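PDB 5ISU: Lmo0135 protein, which serves as the substrate-binding protein of an ABC transporter and probably captures peptides or related solutes outside the cell for import. Local coordinates for residues W54-K59 with A483-P488; L222-G227 with K232-S237; A325-L330 with K365-T370; K427-L432 with Q453-D458. All blocks are in the same frame, centred on the assembly; numbering follows the deposited sequence.

Contact 1 (W54-K59 with A483-P488)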
loop_
_atom_site.group_PDB
_atom_site.type_symbol
_atom_site.label_atom_id
_atom_site.label_comp_id
_atom_site.label_asym_id
_atom_site.label_seq_id
_atom_site.Cartn_x
_atom_site.Cartn_y
_atom_site.Cartn_z
ATOM N N TRP A 54 -15.216 -1.094 -3.714
ATOM C CA TRP A 54 -13.984 -1.854 -3.789
ATOM C C TRP A 54 -12.900 -0.934 -4.357
ATOM O O TRP A 54 -13.049 -0.407 -5.433
ATOM C CB TRP A 54 -14.143 -3.092 -4.680
ATOM C CG TRP A 54 -15.184 -4.073 -4.238
ATOM C CD1 TRP A 54 -16.363 -4.336 -4.854
ATOM C CD2 TRP A 54 -15.141 -4.917 -3.080
ATOM N NE1 TRP A 54 -17.052 -5.306 -4.174
ATOM C CE2 TRP A 54 -16.326 -5.676 -3.075
ATOM C CE3 TRP A 54 -14.215 -5.109 -2.059
ATOM C CZ2 TRP A 54 -16.610 -6.617 -2.083
ATOM C CZ3 TRP A 54 -14.497 -6.049 -1.057
ATOM C CH2 TRP A 54 -15.684 -6.776 -1.071
ATOM N N GLU A 55 -11.820 -0.755 -3.604
ATOM C CA GLU A 55 -10.700 0.117 -3.978
ATOM C C GLU A 55 -10.036 -0.226 -5.307
ATOM O O GLU A 55 -9.812 0.651 -6.132
ATOM C CB GLU A 55 -9.626 0.085 -2.858
ATOM C CG GLU A 55 -8.306 0.786 -3.193
ATOM C CD GLU A 55 -7.329 0.857 -2.021
ATOM O OE1 GLU A 55 -7.570 0.196 -0.996
ATOM O OE2 GLU A 55 -6.304 1.577 -2.137
ATOM N N VAL A 56 -9.723 -1.505 -5.502
ATOM C CA VAL A 56 -9.006 -1.951 -6.701
ATOM C C VAL A 56 -9.646 -1.481 -8.021
ATOM O O VAL A 56 -8.929 -1.179 -8.950
ATOM C CB VAL A 56 -8.769 -3.486 -6.659
ATOM C CG1 VAL A 56 -10.051 -4.248 -6.956
ATOM C CG2 VAL A 56 -7.675 -3.899 -7.618
ATOM N N ASP A 57 -10.972 -1.359 -8.091
ATOM C CA ASP A 57 -11.648 -0.897 -9.337
ATOM C C ASP A 57 -12.750 0.157 -9.144
ATOM O O ASP A 57 -13.406 0.553 -10.111
ATOM C CB ASP A 57 -12.241 -2.096 -10.091
ATOM C CG ASP A 57 -13.236 -2.898 -9.241
ATOM O OD1 ASP A 57 -13.631 -2.430 -8.145
ATOM O OD2 ASP A 57 -13.615 -4.008 -9.674
ATOM N N GLY A 58 -12.957 0.613 -7.912
ATOM C CA GLY A 58 -14.013 1.604 -7.651
ATOM C C GLY A 58 -15.460 1.110 -7.787
ATOM O O GLY A 58 -16.396 1.907 -7.745
ATOM N N LYS A 59 -15.654 -0.197 -7.912
ATOM C CA LYS A 59 -17.007 -0.744 -8.062
ATOM C C LYS A 59 -17.823 -0.794 -6.764
ATOM O O LYS A 59 -17.259 -0.876 -5.678
ATOM C CB LYS A 59 -16.980 -2.112 -8.746
ATOM C CG LYS A 59 -16.640 -1.992 -10.222
ATOM C CD LYS A 59 -16.791 -3.300 -10.972
ATOM C CE LYS A 59 -16.519 -3.093 -12.460
ATOM N NZ LYS A 59 -16.550 -4.382 -13.198
ATOM N N ALA A 483 -12.359 -14.365 -10.133
ATOM C CA ALA A 483 -13.472 -13.701 -9.499
ATOM C C ALA A 483 -13.118 -13.154 -8.114
ATOM O O ALA A 483 -13.625 -12.105 -7.724
ATOM C CB ALA A 483 -14.667 -14.651 -9.411
ATOM N N ALA A 484 -12.247 -13.840 -7.379
ATOM C CA ALA A 484 -11.859 -13.358 -6.050
ATOM C C ALA A 484 -10.949 -12.117 -6.129
ATOM O O ALA A 484 -10.818 -11.376 -5.151
ATOM C CB ALA A 484 -11.209 -14.466 -5.254
ATOM N N THR A 485 -10.335 -11.928 -7.305
ATOM C CA THR A 485 -9.467 -10.796 -7.641
ATOM C C THR A 485 -8.206 -10.665 -6.794
ATOM O O THR A 485 -8.255 -10.135 -5.678
ATOM C CB THR A 485 -10.189 -9.407 -7.563
ATOM O OG1 THR A 485 -11.539 -9.504 -8.022
ATOM C CG2 THR A 485 -9.424 -8.350 -8.386
ATOM N N PRO A 486 -7.062 -11.122 -7.325
ATOM C CA PRO A 486 -5.836 -10.877 -6.577
ATOM C C PRO A 486 -5.616 -9.372 -6.464
ATOM O O PRO A 486 -5.929 -8.631 -7.404
ATOM C CB PRO A 486 -4.763 -11.517 -7.443
ATOM C CG PRO A 486 -5.488 -12.588 -8.211
ATOM C CD PRO A 486 -6.840 -11.999 -8.487
ATOM N N GLN A 487 -5.154 -8.890 -5.325
ATOM C CA GLN A 487 -4.937 -7.443 -5.218
ATOM C C GLN A 487 -3.855 -7.144 -4.221
ATOM O O GLN A 487 -3.539 -7.986 -3.376
ATOM C CB GLN A 487 -6.225 -6.720 -4.810
ATOM C CG GLN A 487 -6.591 -6.907 -3.354
ATOM C CD GLN A 487 -7.767 -6.071 -2.910
ATOM O OE1 GLN A 487 -8.554 -5.617 -3.717
ATOM N NE2 GLN A 487 -7.918 -5.915 -1.596
ATOM N N PRO A 488 -3.307 -5.923 -4.268
ATOM C CA PRO A 488 -2.244 -5.565 -3.341
ATOM C C PRO A 488 -2.610 -5.798 -1.880
ATOM O O PRO A 488 -3.789 -5.714 -1.514
ATOM C CB PRO A 488 -2.064 -4.069 -3.593
ATOM C CG PRO A 488 -2.491 -3.891 -5.009
ATOM C CD PRO A 488 -3.658 -4.799 -5.162
HETATM O O HOH W 1 -10.394 -3.620 -3.678
#

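Contact 2 (L222-G227 with K232-S237)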
loop_
_atom_site.group_PDB
_atom_site.type_symbol
_atom_site.label_atom_id
_atom_site.label_comp_id
_atom_site.label_asym_id
_atom_site.label_seq_id
_atom_site.Cartn_x
_atom_site.Cartn_y
_atom_site.Cartn_z
ATOM N N LEU A 222 6.733 -25.893 3.056
ATOM C CA LEU A 222 6.559 -27.322 3.258
ATOM C C LEU A 222 5.093 -27.612 3.701
ATOM O O LEU A 222 4.465 -28.582 3.235
ATOM C CB LEU A 222 7.540 -27.851 4.291
ATOM C CG LEU A 222 7.455 -29.352 4.478
ATOM C CD1 LEU A 222 7.706 -30.061 3.150
ATOM C CD2 LEU A 222 8.427 -29.802 5.556
ATOM N N ALA A 223 4.555 -26.759 4.581
ATOM C CA ALA A 223 3.168 -26.920 5.043
ATOM C C ALA A 223 2.211 -26.836 3.840
ATOM O O ALA A 223 1.227 -27.577 3.757
ATOM C CB ALA A 223 2.815 -25.874 6.098
ATOM N N LEU A 224 2.540 -25.952 2.910
ATOM C CA LEU A 224 1.770 -25.774 1.699
ATOM C C LEU A 224 1.820 -27.034 0.833
ATOM O O LEU A 224 0.808 -27.476 0.310
ATOM C CB LEU A 224 2.301 -24.561 0.907
ATOM C CG LEU A 224 1.732 -24.376 -0.499
ATOM C CD1 LEU A 224 0.243 -24.059 -0.418
ATOM C CD2 LEU A 224 2.506 -23.293 -1.232
ATOM N N GLN A 225 3.015 -27.580 0.673
ATOM C CA GLN A 225 3.221 -28.803 -0.092
ATOM C C GLN A 225 2.425 -29.975 0.486
ATOM O O GLN A 225 1.821 -30.749 -0.273
ATOM C CB GLN A 225 4.710 -29.152 -0.115
ATOM C CG GLN A 225 5.044 -30.505 -0.723
ATOM C CD GLN A 225 6.529 -30.830 -0.633
ATOM O OE1 GLN A 225 7.381 -29.938 -0.537
ATOM N NE2 GLN A 225 6.846 -32.109 -0.680
ATOM N N ASN A 226 2.416 -30.099 1.817
ATOM C CA ASN A 226 1.690 -31.194 2.495
ATOM C C ASN A 226 0.185 -30.931 2.727
ATOM O O ASN A 226 -0.450 -31.667 3.464
ATOM C CB ASN A 226 2.365 -31.514 3.837
ATOM C CG ASN A 226 3.832 -31.889 3.684
ATOM O OD1 ASN A 226 4.305 -32.182 2.584
ATOM N ND2 ASN A 226 4.566 -31.857 4.791
ATOM N N GLY A 227 -0.370 -29.870 2.139
ATOM C CA GLY A 227 -1.796 -29.559 2.299
ATOM C C GLY A 227 -2.243 -29.015 3.654
ATOM O O GLY A 227 -3.444 -28.976 3.931
ATOM N N LYS A 232 -1.011 -18.845 0.238
ATOM C CA LYS A 232 -0.065 -17.936 0.878
ATOM C C LYS A 232 0.722 -17.165 -0.160
ATOM O O LYS A 232 0.762 -17.528 -1.341
ATOM C CB LYS A 232 0.955 -18.715 1.732
ATOM C CG LYS A 232 1.871 -19.613 0.896
ATOM C CD LYS A 232 2.694 -20.590 1.717
ATOM C CE LYS A 232 3.688 -19.900 2.625
ATOM N NZ LYS A 232 4.720 -19.119 1.889
ATOM N N SER A 233 1.388 -16.131 0.322
ATOM C CA SER A 233 2.313 -15.340 -0.460
ATOM C C SER A 233 3.657 -16.079 -0.530
ATOM O O SER A 233 4.071 -16.726 0.431
ATOM C CB SER A 233 2.517 -13.992 0.205
ATOM O OG SER A 233 1.269 -13.313 0.286
ATOM N N ILE A 234 4.328 -15.950 -1.671
ATOM C CA ILE A 234 5.600 -16.589 -1.945
ATOM C C ILE A 234 6.632 -15.521 -2.307
ATOM O O ILE A 234 6.305 -14.543 -2.963
ATOM C CB ILE A 234 5.469 -17.551 -3.163
ATOM C CG1 ILE A 234 4.318 -18.537 -2.972
ATOM C CG2 ILE A 234 6.765 -18.305 -3.432
ATOM C CD1 ILE A 234 4.400 -19.370 -1.709
ATOM N N GLN A 235 7.875 -15.702 -1.866
ATOM C CA GLN A 235 8.946 -14.793 -2.238
ATOM C C GLN A 235 9.436 -15.243 -3.616
ATOM O O GLN A 235 9.394 -16.446 -3.931
ATOM C CB GLN A 235 10.065 -14.821 -1.205
ATOM C CG GLN A 235 9.573 -14.472 0.187
ATOM C CD GLN A 235 8.837 -13.147 0.199
ATOM O OE1 GLN A 235 7.618 -13.103 0.381
ATOM N NE2 GLN A 235 9.554 -12.072 -0.100
ATOM N N PRO A 236 9.856 -14.290 -4.468
ATOM C CA PRO A 236 10.327 -14.630 -5.814
ATOM C C PRO A 236 11.329 -15.800 -5.885
ATOM O O PRO A 236 11.191 -16.676 -6.747
ATOM C CB PRO A 236 10.986 -13.335 -6.271
ATOM C CG PRO A 236 10.201 -12.267 -5.595
ATOM C CD PRO A 236 9.744 -12.831 -4.283
ATOM N N SER A 237 12.301 -15.806 -4.969
ATOM C CA SER A 237 13.342 -16.833 -4.919
ATOM C C SER A 237 12.793 -18.230 -4.586
ATOM O O SER A 237 13.444 -19.228 -4.868
ATOM C CB SER A 237 14.449 -16.433 -3.918
ATOM O OG SER A 237 13.938 -16.264 -2.596
#

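Contact 3 (A325-L330 with K365-T370)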
loop_
_atom_site.group_PDB
_atom_site.type_symbol
_atom_site.label_atom_id
_atom_site.label_comp_id
_atom_site.label_asym_id
_atom_site.label_seq_id
_atom_site.Cartn_x
_atom_site.Cartn_y
_atom_site.Cartn_z
ATOM N N ALA A 325 29.516 6.956 -19.678
ATOM C CA ALA A 325 30.384 8.050 -20.150
ATOM C C ALA A 325 29.836 9.412 -19.695
ATOM O O ALA A 325 30.593 10.263 -19.202
ATOM C CB ALA A 325 30.556 8.007 -21.665
ATOM N N LYS A 326 28.526 9.609 -19.840
ATOM C CA LYS A 326 27.904 10.867 -19.423
ATOM C C LYS A 326 27.927 10.984 -17.908
ATOM O O LYS A 326 28.043 12.086 -17.372
ATOM C CB LYS A 326 26.474 10.989 -19.933
ATOM C CG LYS A 326 25.852 12.341 -19.631
ATOM C CD LYS A 326 24.469 12.468 -20.236
ATOM C CE LYS A 326 23.922 13.876 -20.055
ATOM N NZ LYS A 326 22.554 14.028 -20.634
ATOM N N ALA A 327 27.818 9.848 -17.223
ATOM C CA ALA A 327 27.879 9.835 -15.769
ATOM C C ALA A 327 29.228 10.340 -15.300
ATOM O O ALA A 327 29.295 11.083 -14.326
ATOM C CB ALA A 327 27.630 8.445 -15.218
ATOM N N LYS A 328 30.299 9.921 -15.981
ATOM C CA LYS A 328 31.662 10.381 -15.652
ATOM C C LYS A 328 31.770 11.905 -15.828
ATOM O O LYS A 328 32.396 12.582 -15.021
ATOM C CB LYS A 328 32.730 9.623 -16.466
ATOM C CG LYS A 328 32.955 8.190 -15.980
ATOM C CD LYS A 328 33.956 7.395 -16.823
ATOM C CE LYS A 328 33.398 7.059 -18.205
ATOM N NZ LYS A 328 34.290 6.210 -19.059
ATOM N N LYS A 329 31.149 12.420 -16.887
ATOM C CA LYS A 329 31.087 13.864 -17.147
ATOM C C LYS A 329 30.425 14.635 -16.003
ATOM O O LYS A 329 30.933 15.664 -15.569
ATOM C CB LYS A 329 30.319 14.152 -18.460
ATOM C CG LYS A 329 31.172 14.463 -19.685
ATOM C CD LYS A 329 31.511 15.955 -19.706
ATOM C CE LYS A 329 32.356 16.368 -20.903
ATOM N NZ LYS A 329 33.742 15.829 -20.839
ATOM N N LEU A 330 29.298 14.125 -15.522
ATOM C CA LEU A 330 28.544 14.788 -14.454
ATOM C C LEU A 330 29.224 14.751 -13.080
ATOM O O LEU A 330 29.196 15.748 -12.340
ATOM C CB LEU A 330 27.126 14.218 -14.386
ATOM C CG LEU A 330 26.277 14.667 -15.578
ATOM C CD1 LEU A 330 25.125 13.715 -15.832
ATOM C CD2 LEU A 330 25.783 16.099 -15.385
ATOM N N LYS A 365 31.459 2.268 -8.612
ATOM C CA LYS A 365 32.902 2.062 -8.755
ATOM C C LYS A 365 33.357 2.438 -10.159
ATOM O O LYS A 365 34.342 3.161 -10.318
ATOM C CB LYS A 365 33.324 0.611 -8.489
ATOM C CG LYS A 365 33.570 0.256 -7.032
ATOM C CD LYS A 365 34.246 -1.109 -6.914
ATOM C CE LYS A 365 34.553 -1.455 -5.461
ATOM N NZ LYS A 365 35.246 -2.768 -5.319
ATOM N N GLU A 366 32.611 1.976 -11.164
ATOM C CA GLU A 366 32.957 2.216 -12.567
ATOM C C GLU A 366 32.919 3.698 -12.994
ATOM O O GLU A 366 33.530 4.059 -14.003
ATOM C CB GLU A 366 32.090 1.355 -13.491
ATOM C CG GLU A 366 32.640 1.258 -14.911
ATOM C CD GLU A 366 31.863 0.308 -15.799
ATOM O OE1 GLU A 366 32.301 0.088 -16.952
ATOM O OE2 GLU A 366 30.823 -0.220 -15.356
ATOM N N ILE A 367 32.215 4.552 -12.246
ATOM C CA ILE A 367 32.209 6.000 -12.563
ATOM C C ILE A 367 33.102 6.796 -11.591
ATOM O O ILE A 367 32.959 8.009 -11.469
ATOM C CB ILE A 367 30.780 6.630 -12.644
ATOM C CG1 ILE A 367 30.061 6.637 -11.285
ATOM C CG2 ILE A 367 29.951 5.910 -13.692
ATOM C CD1 ILE A 367 28.848 7.552 -11.242
ATOM N N GLY A 368 34.015 6.103 -10.909
ATOM C CA GLY A 368 34.953 6.734 -9.979
ATOM C C GLY A 368 34.408 7.113 -8.612
ATOM O O GLY A 368 35.045 7.897 -7.897
ATOM N N VAL A 369 33.251 6.559 -8.234
ATOM C CA VAL A 369 32.622 6.857 -6.928
ATOM C C VAL A 369 32.665 5.618 -6.030
ATOM O O VAL A 369 32.257 4.545 -6.454
ATOM C CB VAL A 369 31.146 7.317 -7.098
ATOM C CG1 VAL A 369 30.472 7.534 -5.740
ATOM C CG2 VAL A 369 31.069 8.577 -7.950
ATOM N N THR A 370 33.149 5.776 -4.794
ATOM C CA THR A 370 33.247 4.663 -3.838
ATOM C C THR A 370 32.004 4.619 -2.951
ATOM O O THR A 370 31.676 5.609 -2.286
ATOM C CB THR A 370 34.498 4.788 -2.941
ATOM O OG1 THR A 370 35.662 4.941 -3.759
ATOM C CG2 THR A 370 34.666 3.555 -2.046
#

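Contact 4 (K427-L432 with Q453-D458)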
loop_
_atom_site.group_PDB
_atom_site.type_symbol
_atom_site.label_atom_id
_atom_site.label_comp_id
_atom_site.label_asym_id
_atom_site.label_seq_id
_atom_site.Cartn_x
_atom_site.Cartn_y
_atom_site.Cartn_z
ATOM N N LYS A 427 10.053 24.988 -2.378
ATOM C CA LYS A 427 8.798 25.737 -2.171
ATOM C C LYS A 427 7.871 25.795 -3.387
ATOM O O LYS A 427 6.662 25.672 -3.244
ATOM C CB LYS A 427 9.059 27.178 -1.694
ATOM C CG LYS A 427 9.254 27.365 -0.201
ATOM C CD LYS A 427 9.268 28.867 0.116
ATOM C CE LYS A 427 9.216 29.194 1.606
ATOM N NZ LYS A 427 10.411 28.708 2.347
ATOM N N ASP A 428 8.427 26.030 -4.566
ATOM C CA ASP A 428 7.613 26.086 -5.788
ATOM C C ASP A 428 6.900 24.766 -6.026
ATOM O O ASP A 428 5.720 24.760 -6.340
ATOM C CB ASP A 428 8.455 26.435 -7.016
ATOM C CG ASP A 428 8.874 27.903 -7.051
ATOM O OD1 ASP A 428 8.511 28.671 -6.136
ATOM O OD2 ASP A 428 9.557 28.298 -8.022
ATOM N N LEU A 429 7.611 23.655 -5.855
ATOM C CA LEU A 429 6.999 22.342 -6.062
ATOM C C LEU A 429 5.909 22.105 -5.032
ATOM O O LEU A 429 4.879 21.528 -5.347
ATOM C CB LEU A 429 8.029 21.222 -5.971
ATOM C CG LEU A 429 7.472 19.812 -6.203
ATOM C CD1 LEU A 429 6.906 19.693 -7.614
ATOM C CD2 LEU A 429 8.547 18.773 -5.966
ATOM N N ASP A 430 6.161 22.541 -3.799
ATOM C CA ASP A 430 5.181 22.405 -2.724
ATOM C C ASP A 430 3.887 23.180 -3.033
ATOM O O ASP A 430 2.804 22.731 -2.659
ATOM C CB ASP A 430 5.785 22.800 -1.359
ATOM C CG ASP A 430 6.854 21.783 -0.851
ATOM O OD1 ASP A 430 7.232 20.838 -1.595
ATOM O OD2 ASP A 430 7.322 21.937 0.301
ATOM N N ALA A 431 4.002 24.303 -3.750
ATOM C CA ALA A 431 2.822 25.100 -4.154
ATOM C C ALA A 431 1.981 24.318 -5.166
ATOM O O ALA A 431 0.751 24.405 -5.144
ATOM C CB ALA A 431 3.233 26.463 -4.727
ATOM N N LEU A 432 2.653 23.565 -6.045
ATOM C CA LEU A 432 1.967 22.694 -7.009
ATOM C C LEU A 432 1.208 21.567 -6.282
ATOM O O LEU A 432 0.056 21.281 -6.617
ATOM C CB LEU A 432 2.943 22.092 -8.035
ATOM C CG LEU A 432 3.382 22.991 -9.199
ATOM C CD1 LEU A 432 4.559 22.379 -9.946
ATOM C CD2 LEU A 432 2.215 23.266 -10.151
ATOM N N GLN A 453 5.538 15.211 -11.497
ATOM C CA GLN A 453 6.290 14.018 -11.920
ATOM C C GLN A 453 7.522 14.449 -12.700
ATOM O O GLN A 453 8.616 13.920 -12.496
ATOM C CB GLN A 453 5.412 13.045 -12.749
ATOM C CG GLN A 453 4.277 12.389 -11.961
ATOM C CD GLN A 453 3.377 11.527 -12.826
ATOM O OE1 GLN A 453 3.685 10.360 -13.128
ATOM N NE2 GLN A 453 2.246 12.088 -13.218
ATOM N N ASN A 454 7.346 15.418 -13.587
ATOM C CA ASN A 454 8.469 15.956 -14.352
ATOM C C ASN A 454 9.519 16.648 -13.492
ATOM O O ASN A 454 10.709 16.419 -13.698
ATOM C CB ASN A 454 7.978 16.858 -15.490
ATOM C CG ASN A 454 7.552 16.049 -16.704
ATOM O OD1 ASN A 454 6.389 16.037 -17.101
ATOM N ND2 ASN A 454 8.492 15.307 -17.251
ATOM N N THR A 455 9.103 17.437 -12.498
ATOM C CA THR A 455 10.083 18.132 -11.648
ATOM C C THR A 455 10.885 17.143 -10.807
ATOM O O THR A 455 12.107 17.244 -10.725
ATOM C CB THR A 455 9.436 19.174 -10.734
ATOM O OG1 THR A 455 8.641 20.075 -11.517
ATOM C CG2 THR A 455 10.503 19.972 -9.973
ATOM N N ILE A 456 10.207 16.178 -10.198
ATOM C CA ILE A 456 10.893 15.159 -9.399
ATOM C C ILE A 456 11.923 14.386 -10.237
ATOM O O ILE A 456 13.055 14.122 -9.771
ATOM C CB ILE A 456 9.875 14.173 -8.754
ATOM C CG1 ILE A 456 9.034 14.882 -7.670
ATOM C CG2 ILE A 456 10.570 12.947 -8.170
ATOM C CD1 ILE A 456 9.830 15.501 -6.538
ATOM N N ALA A 457 11.533 14.009 -11.453
ATOM C CA ALA A 457 12.426 13.270 -12.341
ATOM C C ALA A 457 13.570 14.175 -12.796
ATOM O O ALA A 457 14.723 13.791 -12.717
ATOM C CB ALA A 457 11.670 12.711 -13.543
ATOM N N ASP A 458 13.248 15.383 -13.249
ATOM C CA ASP A 458 14.284 16.341 -13.665
ATOM C C ASP A 458 15.294 16.648 -12.561
ATOM O O ASP A 458 16.475 16.730 -12.844
ATOM C CB ASP A 458 13.673 17.641 -14.161
ATOM C CG ASP A 458 12.876 17.463 -15.442
ATOM O OD1 ASP A 458 13.086 16.467 -16.156
ATOM O OD2 ASP A 458 12.041 18.340 -15.745
#

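Contact 1 (W54-K59 with A483-P488)
A water bridge between the loop 54-59 and the short strand 486-487, just after helix 481-484, joins Val56 to Gln487 near the surface of this family 5 solute-binding protein. The water accepts from Val56 N at 2.9 Å. It donates to Gln487 OE1 at 2.7 Å, so one molecule links a backbone amide to a side-chain carbonyl. Gln487 OE1 also lies 3.6 Å from Val56 CB. Gln487 is extended beyond CG, which carries its amide across the gap. The other end of that amide is held too: Gln487 NE2 bonds to Thr490 OG1, which limits its rotation. With chi1 at 75°, Val56 turns CG1 toward Gln487 OE1 and toward Thr485 CG2, the latter a loose 4.4 Å away. No direct hydrogen bond crosses the contact. The loop 54-59 is shaped from within. Asp57 OD1 accepts from Lys59 N at 3.0 Å in an Asx turn, with the donor above the carboxylate plane and a fairly straight N-H angle of 164°. Trp54 N bonds to Lys59 O at 2.8 Å and closes the turn at its base. Arg493 reaches both sides, by a cation-pi contact with Trp54 and a hydrogen bond to Thr485 OG1. Gln46 of helix 39-48 touches Trp54 and Gln487, while Pro486 packs on Ile251 and Tyr253 of strand 248-263.

Contact 2 (L222-G227 with K232-S237)
Leu224 swings CG away from its backbone N (chi1 171°), which sends the isobutyl group off helix 217-225 toward Lys232. The lysine answers with a folded chain. It bends at chi3 (-65°) and again at chi4, so its methylenes lie against the leucine while NZ curls back to its own strand. Leu224 CD2 meets Lys232 CD at 4.0 Å. Leu224 CB is 4.1 Å from Lys232 CD, and the two side chains pass at a slant. Ile234 adds a looser apolar touch, Ile234 CD1 to Leu224 CD2 at 4.4 Å. Across the contact there is no hydrogen bond. The segments belong to a helix-turn-strand unit. Its helix ends in a Schellman motif with Gly227 as C-prime residue, where Gly227 N bonds to Leu224 O at 3.2 Å. Strand 231-233 then pairs with strand 462-475, whose Ala473 touches both Leu224 and Ile234. Lys232 NZ gives a hydrogen bond to Ser233 O at 2.9 Å, tilted out of the carbonyl plane, and another to Asn221 OD1. Lys232 is thus a buried residue with its carbon chain in apolar company and its amine on two neutral oxygens. Such a setting could make the charged form somewhat costlier than in water.

Contact 3 (A325-L330 with K365-T370)
The Schellman motif that ends helix 351-365 presents Ile367 to Ala327 and Lys328 on helix 324-334. Gly368 is the C-prime residue, with the positive phi the motif needs. Gly368 N bonds to Lys365 O at 3.0 Å, and Val369 N reaches back to Tyr364 O. Residues 365 to 368 also form a type I beta turn, and Ile367 projects from it toward the facing helix. Its chi1 of 66° leaves the CG2 methyl, not CG1, facing Ala327. Ile367 CG2 meets Ala327 CB at 3.8 Å. The backbones come close here, with Lys328 CA and Ile367 CA 5.4 Å apart, consistent with the small Ala327 side chain at the interface. Lys328 contributes its carbon chain alone. Lys328 CG is 4.1 Å from Ile367 CA. Lys328 CD is 4.4 Å from Glu366 O. A bend at chi3 (-70°) takes NZ along the outer side of the contact. Lys328 NZ and Glu366 OE1 stay 6.8 Å apart, too far for a salt bridge. Behind the contact, Ala327 rests on Tyr281 of helix 273-281, and Ile367 also touches Ile324. Val369 packs on Val331 and Leu342. The chain then enters strand 370-376, parallel to strand 341-347, completing a beta-alpha-beta crossover through helix 351-365.

Contact 4 (K427-L432 with Q453-D458)
Gln453 OE1 is gripped by Ser304 OG and Thr314 N, on the helix that also sends Thr455 and Ile456 against Leu429. In this helical hairpin, helix 427-438 followed by helix 442-458, Gln453 points away from the contact; its NE2 bonds to Tyr449 O in the same helix and to Tyr312 O, so the amide is fixed in rotation and the bonds to Ser304, Tyr312 and Thr314 fasten the helix to the loop around 304-314. The two segments run in broadly opposite directions, with Leu429 CA and Thr455 CA nearest at 7.6 Å. No hydrogen bond spans the gap. Leu429 carries the contact on its side. Its CG stands opposite the backbone N (chi1 -179°), which spreads both methyls toward the partner helix. Leu429 CD1 lies against Thr455 CB at 4.1 Å, and the leucine and threonine run alongside one another, pointing opposite ways. The hydroxyl of Thr455 stays within its own helix, where OG1 bonds to Lys451 O. Ile456 leaves its backbone to one side but stretches its far end inward, lying roughly perpendicular to the leucine. There Ile456 CD1 packs on Leu429 CD2 at 3.6 Å.

From the N terminus, the chain first passes 54-59, which opens the loop of contact 1. That loop closes only at 483-488, and the other three contacts are nested inside it. Contact 1 thus ties the loop between helix 39-48 and strand 63-68 to the region of helix 481-484 and strand 486-487. The others follow in series without crossing. Contact 2 closes a short turn between helix 217-225 and strand 231-233. Contact 3 joins helix 324-334 to the end of helix 351-365. Contact 4 pairs helices 427-438 and 442-458. Contacts 3 and 4 lie on the same side of the chain's centre, and contact 1 lies on the opposite side from contact 3.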